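Side-chain contacts in probable adenylyl-sulfate kinase (Synechocystis sp., PDB 5CB8), which probably catalyses the ATP-dependent 3'-phosphorylation of adenosine 5'-phosphosulfate, the step that yields activated sulfate in sulfur metabolism: residues L45-K48 with L49-G53; D62-T66 with N67-G71; G73-K76 with E77-D80; E136-K140 with G141-K145. All coordinates share one frame; numbering follows the deposited sequence.

Interaction 1 (L45-K48 with L49-G53); sequences LEKK and LRDSG
Glu46 and Arg50 form a salt bridge one helical turn apart. Glu46 OE2 receives Arg50 NH2 at 2.6 Å, with an N-H...O angle of 157°. The oxygen lies at the guanidinium edge, in its plane, and is met on its anti side. A second, weak bond from Arg50 NE reaches the same oxygen at 3.1 Å. The carboxylate and guanidinium planes are turned well apart, and a single oxygen takes both N-H groups. Glu46 is extended beyond CG, and this carries its carboxylate along the helix to Arg50. Lys47 and Asp51 make the next ion pair. Lys47 is straight up to CE and then bends at its last torsion (chi4 24°), which turns NZ towards Asp51 OD2. The modelled separation is very short, so its exact value is doubtful.

The backbone bonds are those of the last turns of helix 38-50. Leu49 N donates to Leu45 O at 2.9 Å, and Asp51 N to Lys47 O at 2.9 Å. The chain then leaves the helix in a Schellman motif. Gly53 takes a positive phi of 98°, and its N bonds Arg50 O at 3.1 Å. A water donates to Lys48 O and also hydrogen-bonds Ser52 OG, bridging this end.

The apolar contact lies between Leu45 and Leu49. Leu45 CG meets Leu49 CD1 at 3.9 Å. Both leucines are buried. Leu45 packs on Ile185 of helix 178-191, and Leu49 on Leu56, Ile99 and Leu101 of the parallel sheet. Lys48 makes a cation-pi contact with Trp186 of helix 178-191.

Interaction 2 (D62-T66 with N67-G71); sequences DVVRT and NLTKG. With ADX (adenosine-5'-phosphosulfate), chain G.
Val64 O accepts two backbone N-H groups from opposite faces of its carbonyl plane. Thr69 N comes at 2.8 Å, nearly straight at 174°. Asn67 N comes at 2.9 Å, 63° out of the plane. The Asn67 bond closes a type I turn from Val64 to Asn67; a second, from Asn67 to Lys70, is closed by Lys70 N on Asn67 O. The amide oxygen of Asn67 rests against the Val64 side chain at CB. Thr66 OG1 lies between its backbone N and carbonyl carbon (chi1 70°), and from there it bonds back to Val63 O at 2.6 Å. Thr69 OG1 lies against Arg65 CG at 3.4 Å and hydrogen-bonds Asn82.

Arg65 runs extended from CG to NE, away from the turns and into the substrate pocket. Its NE bonds the phosphate oxygen O1A of adenosine-5'-phosphosulfate at 2.8 Å. Its NH2 bonds the sulfate oxygen O1B at 2.9 Å. One guanidinium thus spans both anionic groups. Asp62 OD1 accepts from the ribose O3' at 3.0 Å, the hydroxyl phosphorylated in the reaction.

The turns follow helix 61-64 and lead towards helix 76-94. Val64 packs on Ile86 and Leu68 on Val89 of that helix, while Asn67 touches Phe88 of the second subunit.

Interaction 3 (G73-K76 with E77-D80); sequences GFSK and EDRD. With ADX (adenosine-5'-phosphosulfate), chain G.
Phe74 has CG beside its backbone N (chi1 -64°), and Arg79 has nearly the same first torsion with an extended chain to NE. These settings bring the Arg79 guanidinium to the edge of the Phe74 ring, with Phe74 CB over a guanidinium face. Phe74 CB is 3.6 Å from Arg79 NH2. Arg79 NE donates to Phe74 O at 2.9 Å, a bent bond of 141° that is tilted from the guanidinium plane. NE also has a salt-bridge partner in Asp159.

Both side chains hold the substrate. The adenine of adenosine-5'-phosphosulfate covers one face of the Phe74 ring, its C5 lying 3.5 Å above the ring plane. Arg79 NH1 bonds the sulfate oxygen O3B at 2.9 Å, at the guanidinium edge. The base and the sulfate, at opposite ends of the substrate, are therefore both met by this short stretch of chain.

The contact is also the start of helix 76-94. Ser75 is its N-cap, and its OG accepts from Asp78 N at 3.1 Å. The first full turn is closed by Arg79 N bonding Ser75 O. Asp78 reaches back: its OD2 takes Gly73 N at 2.7 Å, nearly straight at 172°, on the anti side of the carboxylate. A water donates to the same oxygen and accepts from Ser75 N, tying the loop to the helix.

One turn along the helix, Lys76 forms a salt bridge with Asp80. Its NZ meets both carboxylate oxygens on their syn lone pairs, with OD1 at 2.9 Å. Lys76 also makes a cation-pi contact with Tyr108.

Interaction 4 (E136-K140 with G141-K145); sequences ERDVK and GLYAK. With ADX (adenosine-5'-phosphosulfate), chain G.
Asp138 leaves helix 131-137 with a positive phi of 38° and begins a type I turn that ends at Gly141, the N-cap position of helix 142-148. The turn is closed by Gly141 N bonding Asp138 O at 3.0 Å.

The Asp138 carboxylate then turns to the new helix. Its CG stands opposite the backbone N (chi1 -156°), which lays both oxygens before the first amides. OD1 accepts from Tyr143 N at 2.9 Å, and OD2 from Ala144 N at 3.0 Å. Both are met on the syn side, 30° out of the carboxylate plane. The two bonds fix the rotation of the group. Amides at a helix start would probably stabilise its negative charge. Leu142 N is served by a water instead, which also accepts from Lys140 N.

Asp138 OD1 also lies at the edge of the Tyr143 ring, 3.5 Å from CD1. Tyr143 is buried, and its OH hydrogen-bonds Ser34 O in the likely ATP-binding loop. It also packs on Leu131 and Cys134 of the preceding helix and meets Phe154 edge-to-face.

Lys140 CB touches Leu142 CG at 3.9 Å. Both side chains reach the ribose of adenosine-5'-phosphosulfate. Leu142 CD1 comes to 3.3 Å from O2', and Lys140 NZ to 3.5 Å from the same oxygen. Lys140 NZ also forms a salt bridge with Asp62.

This is a tight turn between two helices, with side-chain capping of the second, in which an aspartate before the N-cap binds the first-turn amides. Here the junction forms part of the substrate pocket at the ribose.

The four contacts follow one another along a chain built round a five-stranded parallel sheet. Interaction 1 closes helix 38-50, which begins at the probable P-loop. Its centre is about 24 Å from that of interaction 2 and about 32 Å from that of interaction 3, and it does not touch the substrate. Interactions 2 and 3 are neighbours, with centres about 13 Å apart, and Arg65 touches both Gly73 and Phe74. Interaction 4 lies about 21 Å from each of them, centre to centre, and joins interaction 2 through Asp62 and Lys140. Interactions 2, 3 and 4 thus each contribute to the pocket of one substrate molecule, drawing distant parts of the chain together.

Interaction 1 (L45-K48 with L49-G53)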
# COMPACT_ATOMS: atom_id res chain seq x y z
N LEU B 45 -5.41 -16.22 14.01
CA LEU B 45 -6.54 -15.30 13.87
C LEU B 45 -7.00 -15.22 12.41
O LEU B 45 -8.19 -15.19 12.12
CB LEU B 45 -6.14 -13.91 14.37
CG LEU B 45 -7.25 -12.85 14.29
CD1 LEU B 45 -8.48 -13.32 15.05
CD2 LEU B 45 -6.75 -11.50 14.80
N GLU B 46 -6.03 -15.16 11.50
CA GLU B 46 -6.33 -15.14 10.07
C GLU B 46 -7.16 -16.36 9.69
O GLU B 46 -8.20 -16.24 9.04
CB GLU B 46 -5.02 -15.12 9.27
CG GLU B 46 -5.22 -15.24 7.77
CD GLU B 46 -3.92 -15.40 7.02
OE1 GLU B 46 -2.88 -15.69 7.65
OE2 GLU B 46 -3.93 -15.25 5.78
N LYS B 47 -6.71 -17.54 10.11
CA LYS B 47 -7.43 -18.77 9.81
C LYS B 47 -8.86 -18.74 10.34
O LYS B 47 -9.80 -19.12 9.65
CB LYS B 47 -6.70 -20.01 10.34
CG LYS B 47 -7.48 -21.32 10.13
CD LYS B 47 -6.58 -22.55 10.15
CE LYS B 47 -7.36 -23.84 9.88
NZ LYS B 47 -8.63 -23.60 9.11
N LYS B 48 -9.01 -18.27 11.58
CA LYS B 48 -10.32 -18.24 12.24
C LYS B 48 -11.27 -17.31 11.48
O LYS B 48 -12.43 -17.64 11.27
CB LYS B 48 -10.17 -17.81 13.70
CG LYS B 48 -11.37 -18.14 14.59
CD LYS B 48 -11.10 -17.80 16.06
CE LYS B 48 -12.35 -17.98 16.93
NZ LYS B 48 -12.84 -19.39 16.92
N LEU B 49 -10.75 -16.16 11.07
CA LEU B 49 -11.53 -15.19 10.32
C LEU B 49 -11.89 -15.71 8.93
O LEU B 49 -13.05 -15.60 8.50
CB LEU B 49 -10.77 -13.87 10.22
CG LEU B 49 -10.73 -13.04 11.50
CD1 LEU B 49 -9.71 -11.91 11.39
CD2 LEU B 49 -12.10 -12.47 11.78
N ARG B 50 -10.91 -16.27 8.23
CA ARG B 50 -11.14 -16.80 6.88
C ARG B 50 -12.15 -17.94 6.89
O ARG B 50 -12.97 -18.06 5.99
CB ARG B 50 -9.84 -17.24 6.22
CG ARG B 50 -8.91 -16.10 5.82
CD ARG B 50 -8.03 -16.46 4.61
NE ARG B 50 -6.77 -15.72 4.60
CZ ARG B 50 -6.56 -14.57 3.97
NH1 ARG B 50 -7.54 -13.99 3.28
NH2 ARG B 50 -5.38 -13.98 4.04
N ASP B 51 -12.08 -18.78 7.92
CA ASP B 51 -13.00 -19.92 8.03
C ASP B 51 -14.43 -19.49 8.35
O ASP B 51 -15.36 -20.30 8.29
CB ASP B 51 -12.49 -20.93 9.07
CG ASP B 51 -11.25 -21.69 8.61
OD1 ASP B 51 -10.89 -21.59 7.41
OD2 ASP B 51 -10.64 -22.39 9.44
N SER B 52 -14.62 -18.22 8.68
CA SER B 52 -15.95 -17.68 8.94
C SER B 52 -16.47 -16.84 7.78
O SER B 52 -17.59 -16.32 7.82
CB SER B 52 -15.97 -16.88 10.25
OG SER B 52 -15.93 -17.75 11.37
N GLY B 53 -15.64 -16.69 6.75
CA GLY B 53 -16.06 -16.04 5.53
C GLY B 53 -15.64 -14.59 5.43
O GLY B 53 -16.06 -13.88 4.50
O HOH W 1 -14.14 -19.18 12.25

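Interaction 2 (D62-T66 with N67-G71)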
# COMPACT_ATOMS: atom_id res chain seq x y z
N ASP B 62 7.84 -8.71 8.81
CA ASP B 62 8.91 -9.55 8.26
C ASP B 62 8.71 -9.76 6.76
O ASP B 62 9.67 -9.85 6.00
CB ASP B 62 8.91 -10.94 8.89
CG ASP B 62 9.12 -10.93 10.40
OD1 ASP B 62 9.51 -9.88 10.96
OD2 ASP B 62 8.89 -11.99 11.02
N VAL B 63 7.45 -9.87 6.35
CA VAL B 63 7.14 -10.16 4.95
C VAL B 63 7.11 -8.87 4.11
O VAL B 63 7.70 -8.82 3.03
CB VAL B 63 5.82 -10.90 4.81
CG1 VAL B 63 5.48 -11.13 3.34
CG2 VAL B 63 5.90 -12.24 5.54
N VAL B 64 6.46 -7.83 4.61
CA VAL B 64 6.40 -6.60 3.82
C VAL B 64 7.77 -5.95 3.65
O VAL B 64 8.01 -5.24 2.67
CB VAL B 64 5.35 -5.60 4.32
CG1 VAL B 64 3.97 -6.26 4.32
CG2 VAL B 64 5.70 -5.09 5.71
N ARG B 65 8.68 -6.21 4.59
CA ARG B 65 10.06 -5.71 4.43
C ARG B 65 10.80 -6.36 3.27
O ARG B 65 11.92 -5.96 2.93
CB ARG B 65 10.86 -5.84 5.73
CG ARG B 65 10.61 -4.70 6.73
CD ARG B 65 11.36 -4.95 8.05
NE ARG B 65 11.28 -3.80 8.95
CZ ARG B 65 12.12 -2.77 8.93
NH1 ARG B 65 13.11 -2.73 8.04
NH2 ARG B 65 11.97 -1.76 9.78
N THR B 66 10.19 -7.36 2.64
CA THR B 66 10.77 -7.93 1.43
C THR B 66 10.10 -7.37 0.17
O THR B 66 10.52 -7.69 -0.94
CB THR B 66 10.65 -9.46 1.39
OG1 THR B 66 9.28 -9.83 1.21
CG2 THR B 66 11.19 -10.09 2.68
N ASN B 67 9.06 -6.56 0.35
CA ASN B 67 8.38 -5.94 -0.80
C ASN B 67 8.05 -4.45 -0.58
O ASN B 67 8.85 -3.58 -0.93
CB ASN B 67 7.14 -6.75 -1.26
CG ASN B 67 6.18 -7.10 -0.12
OD1 ASN B 67 5.78 -6.25 0.67
ND2 ASN B 67 5.80 -8.37 -0.05
N LEU B 68 6.88 -4.19 -0.00
CA LEU B 68 6.42 -2.84 0.31
C LEU B 68 7.47 -1.96 0.97
O LEU B 68 7.61 -0.77 0.64
CB LEU B 68 5.19 -2.92 1.23
CG LEU B 68 4.55 -1.58 1.62
CD1 LEU B 68 3.93 -0.92 0.41
CD2 LEU B 68 3.51 -1.76 2.72
N THR B 69 8.21 -2.52 1.93
CA THR B 69 9.19 -1.72 2.65
C THR B 69 10.61 -2.27 2.50
O THR B 69 11.46 -2.08 3.37
CB THR B 69 8.81 -1.53 4.13
OG1 THR B 69 8.55 -2.80 4.73
CG2 THR B 69 7.55 -0.69 4.23
N LYS B 70 10.85 -2.93 1.38
CA LYS B 70 12.19 -3.39 1.05
C LYS B 70 13.10 -2.17 0.97
O LYS B 70 12.68 -1.11 0.49
CB LYS B 70 12.18 -4.13 -0.28
CG LYS B 70 13.50 -4.78 -0.67
CD LYS B 70 13.37 -5.43 -2.05
CE LYS B 70 14.69 -6.04 -2.52
NZ LYS B 70 14.60 -6.53 -3.93
N GLY B 71 14.33 -2.29 1.45
CA GLY B 71 15.26 -1.18 1.40
C GLY B 71 15.41 -0.43 2.72
O GLY B 71 16.37 0.30 2.91
SB ADX G . 9.65 -2.33 13.06
O1B ADX G . 9.94 -1.48 11.90
O2B ADX G . 8.20 -2.41 13.32
O3B ADX G . 10.37 -1.81 14.23
PA ADX G . 9.45 -4.84 11.92
O1A ADX G . 9.02 -4.27 10.57
O2A ADX G . 8.31 -5.55 12.65
O3A ADX G . 10.17 -3.73 12.80
O5' ADX G . 10.61 -5.91 11.63
C5' ADX G . 11.13 -6.66 12.68
C4' ADX G . 11.76 -7.88 12.27
O4' ADX G . 13.05 -7.55 11.64
C3' ADX G . 12.07 -8.73 13.42
O3' ADX G . 11.14 -9.73 13.50
C2' ADX G . 13.40 -9.32 13.14
O2' ADX G . 13.25 -10.54 12.57
C1' ADX G . 14.04 -8.42 12.14
N9 ADX G . 15.14 -7.63 12.62
C8 ADX G . 16.35 -7.49 12.03
N7 ADX G . 17.04 -6.54 12.67
C5 ADX G . 16.27 -6.06 13.68
C6 ADX G . 16.47 -5.07 14.65
N6 ADX G . 17.70 -4.30 14.68
N1 ADX G . 15.49 -4.83 15.53
C2 ADX G . 14.32 -5.50 15.48
N3 ADX G . 14.09 -6.45 14.56
C4 ADX G . 15.05 -6.75 13.65

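Interaction 3 (G73-K76 with E77-D80)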
# COMPACT_ATOMS: atom_id res chain seq x y z
N GLY B 73 16.01 -0.12 6.82
CA GLY B 73 16.70 -0.81 7.89
C GLY B 73 15.97 -0.58 9.20
O GLY B 73 14.73 -0.52 9.24
N PHE B 74 16.73 -0.43 10.28
CA PHE B 74 16.14 -0.37 11.61
C PHE B 74 16.55 0.86 12.42
O PHE B 74 16.38 0.90 13.63
CB PHE B 74 16.44 -1.66 12.37
CG PHE B 74 15.82 -2.86 11.72
CD1 PHE B 74 14.52 -3.23 12.04
CD2 PHE B 74 16.49 -3.56 10.73
CE1 PHE B 74 13.92 -4.30 11.42
CE2 PHE B 74 15.90 -4.63 10.10
CZ PHE B 74 14.62 -5.01 10.45
N SER B 75 17.07 1.87 11.73
CA SER B 75 17.24 3.18 12.37
C SER B 75 15.86 3.70 12.75
O SER B 75 14.84 3.23 12.24
CB SER B 75 17.86 4.16 11.39
OG SER B 75 16.94 4.45 10.36
N LYS B 76 15.83 4.68 13.65
CA LYS B 76 14.59 5.35 14.04
C LYS B 76 13.83 5.84 12.80
O LYS B 76 12.63 5.56 12.63
CB LYS B 76 14.94 6.51 14.99
CG LYS B 76 13.85 7.57 15.20
CD LYS B 76 12.69 6.99 15.94
CE LYS B 76 11.65 8.04 16.31
NZ LYS B 76 10.32 7.36 16.39
N GLU B 77 14.54 6.52 11.90
CA GLU B 77 13.91 7.04 10.69
C GLU B 77 13.26 5.94 9.86
O GLU B 77 12.13 6.10 9.34
CB GLU B 77 14.94 7.75 9.80
CG GLU B 77 15.34 9.12 10.25
CD GLU B 77 16.14 9.83 9.19
OE1 GLU B 77 16.68 9.14 8.30
OE2 GLU B 77 16.23 11.08 9.24
N ASP B 78 13.98 4.84 9.69
CA ASP B 78 13.49 3.76 8.84
C ASP B 78 12.34 2.99 9.49
O ASP B 78 11.41 2.56 8.79
CB ASP B 78 14.65 2.82 8.46
CG ASP B 78 15.48 3.34 7.30
OD1 ASP B 78 15.26 4.50 6.88
OD2 ASP B 78 16.36 2.59 6.83
N ARG B 79 12.37 2.82 10.81
CA ARG B 79 11.23 2.18 11.48
C ARG B 79 9.99 3.06 11.39
O ARG B 79 8.87 2.56 11.24
CB ARG B 79 11.55 1.86 12.94
CG ARG B 79 12.64 0.81 13.16
CD ARG B 79 12.80 0.56 14.65
NE ARG B 79 14.02 -0.15 15.03
CZ ARG B 79 14.07 -1.41 15.43
NH1 ARG B 79 12.97 -2.17 15.45
NH2 ARG B 79 15.24 -1.94 15.80
N ASP B 80 10.19 4.38 11.47
CA ASP B 80 9.06 5.30 11.32
C ASP B 80 8.50 5.22 9.90
O ASP B 80 7.28 5.15 9.71
CB ASP B 80 9.47 6.75 11.64
CG ASP B 80 9.66 6.99 13.13
OD1 ASP B 80 9.42 6.06 13.93
OD2 ASP B 80 10.03 8.13 13.52
SB ADX G . 9.65 -2.33 13.06
O1B ADX G . 9.94 -1.48 11.90
O2B ADX G . 8.20 -2.41 13.32
O3B ADX G . 10.37 -1.81 14.23
PA ADX G . 9.45 -4.84 11.92
O1A ADX G . 9.02 -4.27 10.57
O2A ADX G . 8.31 -5.55 12.65
O3A ADX G . 10.17 -3.73 12.80
O5' ADX G . 10.61 -5.91 11.63
C5' ADX G . 11.13 -6.66 12.68
C4' ADX G . 11.76 -7.88 12.27
O4' ADX G . 13.05 -7.55 11.64
C3' ADX G . 12.07 -8.73 13.42
O3' ADX G . 11.14 -9.73 13.50
C2' ADX G . 13.40 -9.32 13.14
O2' ADX G . 13.25 -10.54 12.57
C1' ADX G . 14.04 -8.42 12.14
N9 ADX G . 15.14 -7.63 12.62
C8 ADX G . 16.35 -7.49 12.03
N7 ADX G . 17.04 -6.54 12.67
C5 ADX G . 16.27 -6.06 13.68
C6 ADX G . 16.47 -5.07 14.65
N6 ADX G . 17.70 -4.30 14.68
N1 ADX G . 15.49 -4.83 15.53
C2 ADX G . 14.32 -5.50 15.48
N3 ADX G . 14.09 -6.45 14.56
C4 ADX G . 15.05 -6.75 13.65
O HOH W 2 18.42 1.86 8.95

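Interaction 4 (E136-K140 with G141-K145)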
# COMPACT_ATOMS: atom_id res chain seq x y z
N GLU B 136 15.47 -16.21 25.70
CA GLU B 136 15.82 -17.62 25.94
C GLU B 136 15.47 -18.52 24.76
O GLU B 136 16.20 -19.47 24.45
CB GLU B 136 15.06 -18.18 27.15
CG GLU B 136 15.41 -17.61 28.50
CD GLU B 136 14.25 -17.78 29.48
OE1 GLU B 136 13.47 -18.75 29.32
OE2 GLU B 136 14.11 -16.94 30.40
N ARG B 137 14.32 -18.26 24.13
CA ARG B 137 13.91 -19.02 22.94
C ARG B 137 14.74 -18.63 21.73
O ARG B 137 15.10 -19.50 20.92
CB ARG B 137 12.42 -18.79 22.64
CG ARG B 137 11.48 -19.66 23.49
CD ARG B 137 10.05 -19.12 23.47
NE ARG B 137 9.54 -18.90 22.12
CZ ARG B 137 9.11 -19.87 21.31
NH1 ARG B 137 9.16 -21.14 21.71
NH2 ARG B 137 8.65 -19.58 20.10
N ASP B 138 15.01 -17.34 21.61
CA ASP B 138 15.82 -16.77 20.51
C ASP B 138 15.52 -17.46 19.18
O ASP B 138 16.42 -18.03 18.55
CB ASP B 138 17.31 -16.81 20.85
CG ASP B 138 18.12 -15.76 20.10
OD1 ASP B 138 17.50 -14.96 19.36
OD2 ASP B 138 19.36 -15.72 20.24
N VAL B 139 14.25 -17.41 18.78
CA VAL B 139 13.74 -18.15 17.62
C VAL B 139 14.59 -18.02 16.35
O VAL B 139 14.83 -19.00 15.65
CB VAL B 139 12.29 -17.72 17.30
CG1 VAL B 139 11.77 -18.46 16.09
CG2 VAL B 139 11.38 -17.98 18.51
N LYS B 140 15.02 -16.80 16.04
CA LYS B 140 15.80 -16.57 14.83
C LYS B 140 17.26 -16.26 15.12
O LYS B 140 18.00 -15.86 14.22
CB LYS B 140 15.19 -15.41 14.03
CG LYS B 140 13.73 -15.64 13.62
CD LYS B 140 13.20 -14.47 12.82
CE LYS B 140 11.69 -14.56 12.64
NZ LYS B 140 11.17 -13.31 12.02
N GLY B 141 17.67 -16.42 16.38
CA GLY B 141 19.05 -16.21 16.77
C GLY B 141 19.44 -14.75 16.89
O GLY B 141 20.63 -14.42 17.04
N LEU B 142 18.46 -13.86 16.83
CA LEU B 142 18.74 -12.42 16.79
C LEU B 142 19.18 -11.83 18.12
O LEU B 142 19.99 -10.90 18.15
CB LEU B 142 17.52 -11.66 16.26
CG LEU B 142 17.06 -12.06 14.86
CD1 LEU B 142 15.69 -11.45 14.56
CD2 LEU B 142 18.09 -11.62 13.84
N TYR B 143 18.67 -12.36 19.23
CA TYR B 143 19.08 -11.85 20.54
C TYR B 143 20.57 -12.11 20.80
O TYR B 143 21.27 -11.25 21.34
CB TYR B 143 18.22 -12.46 21.65
CG TYR B 143 16.84 -11.85 21.70
CD1 TYR B 143 15.79 -12.37 20.94
CD2 TYR B 143 16.58 -10.74 22.49
CE1 TYR B 143 14.53 -11.80 20.98
CE2 TYR B 143 15.32 -10.17 22.54
CZ TYR B 143 14.30 -10.70 21.78
OH TYR B 143 13.05 -10.12 21.83
N ALA B 144 21.05 -13.29 20.42
CA ALA B 144 22.45 -13.60 20.66
C ALA B 144 23.32 -12.67 19.81
O ALA B 144 24.39 -12.23 20.25
CB ALA B 144 22.75 -15.06 20.38
N LYS B 145 22.86 -12.36 18.60
CA LYS B 145 23.61 -11.45 17.73
C LYS B 145 23.59 -10.02 18.25
O LYS B 145 24.56 -9.26 18.06
CB LYS B 145 23.07 -11.50 16.29
CG LYS B 145 23.36 -12.82 15.57
CD LYS B 145 22.83 -12.80 14.14
CE LYS B 145 23.39 -13.94 13.30
NZ LYS B 145 22.93 -15.27 13.79
SB ADX G . 9.65 -2.33 13.06
O1B ADX G . 9.94 -1.48 11.90
O2B ADX G . 8.20 -2.41 13.32
O3B ADX G . 10.37 -1.81 14.23
PA ADX G . 9.45 -4.84 11.92
O1A ADX G . 9.02 -4.27 10.57
O2A ADX G . 8.31 -5.55 12.65
O3A ADX G . 10.17 -3.73 12.80
O5' ADX G . 10.61 -5.91 11.63
C5' ADX G . 11.13 -6.66 12.68
C4' ADX G . 11.76 -7.88 12.27
O4' ADX G . 13.05 -7.55 11.64
C3' ADX G . 12.07 -8.73 13.42
O3' ADX G . 11.14 -9.73 13.50
C2' ADX G . 13.40 -9.32 13.14
O2' ADX G . 13.25 -10.54 12.57
C1' ADX G . 14.04 -8.42 12.14
N9 ADX G . 15.14 -7.63 12.62
C8 ADX G . 16.35 -7.49 12.03
N7 ADX G . 17.04 -6.54 12.67
C5 ADX G . 16.27 -6.06 13.68
C6 ADX G . 16.47 -5.07 14.65
N6 ADX G . 17.70 -4.30 14.68
N1 ADX G . 15.49 -4.83 15.53
C2 ADX G . 14.32 -5.50 15.48
N3 ADX G . 14.09 -6.45 14.56
C4 ADX G . 15.05 -6.75 13.65
O HOH W 3 15.50 -14.37 17.58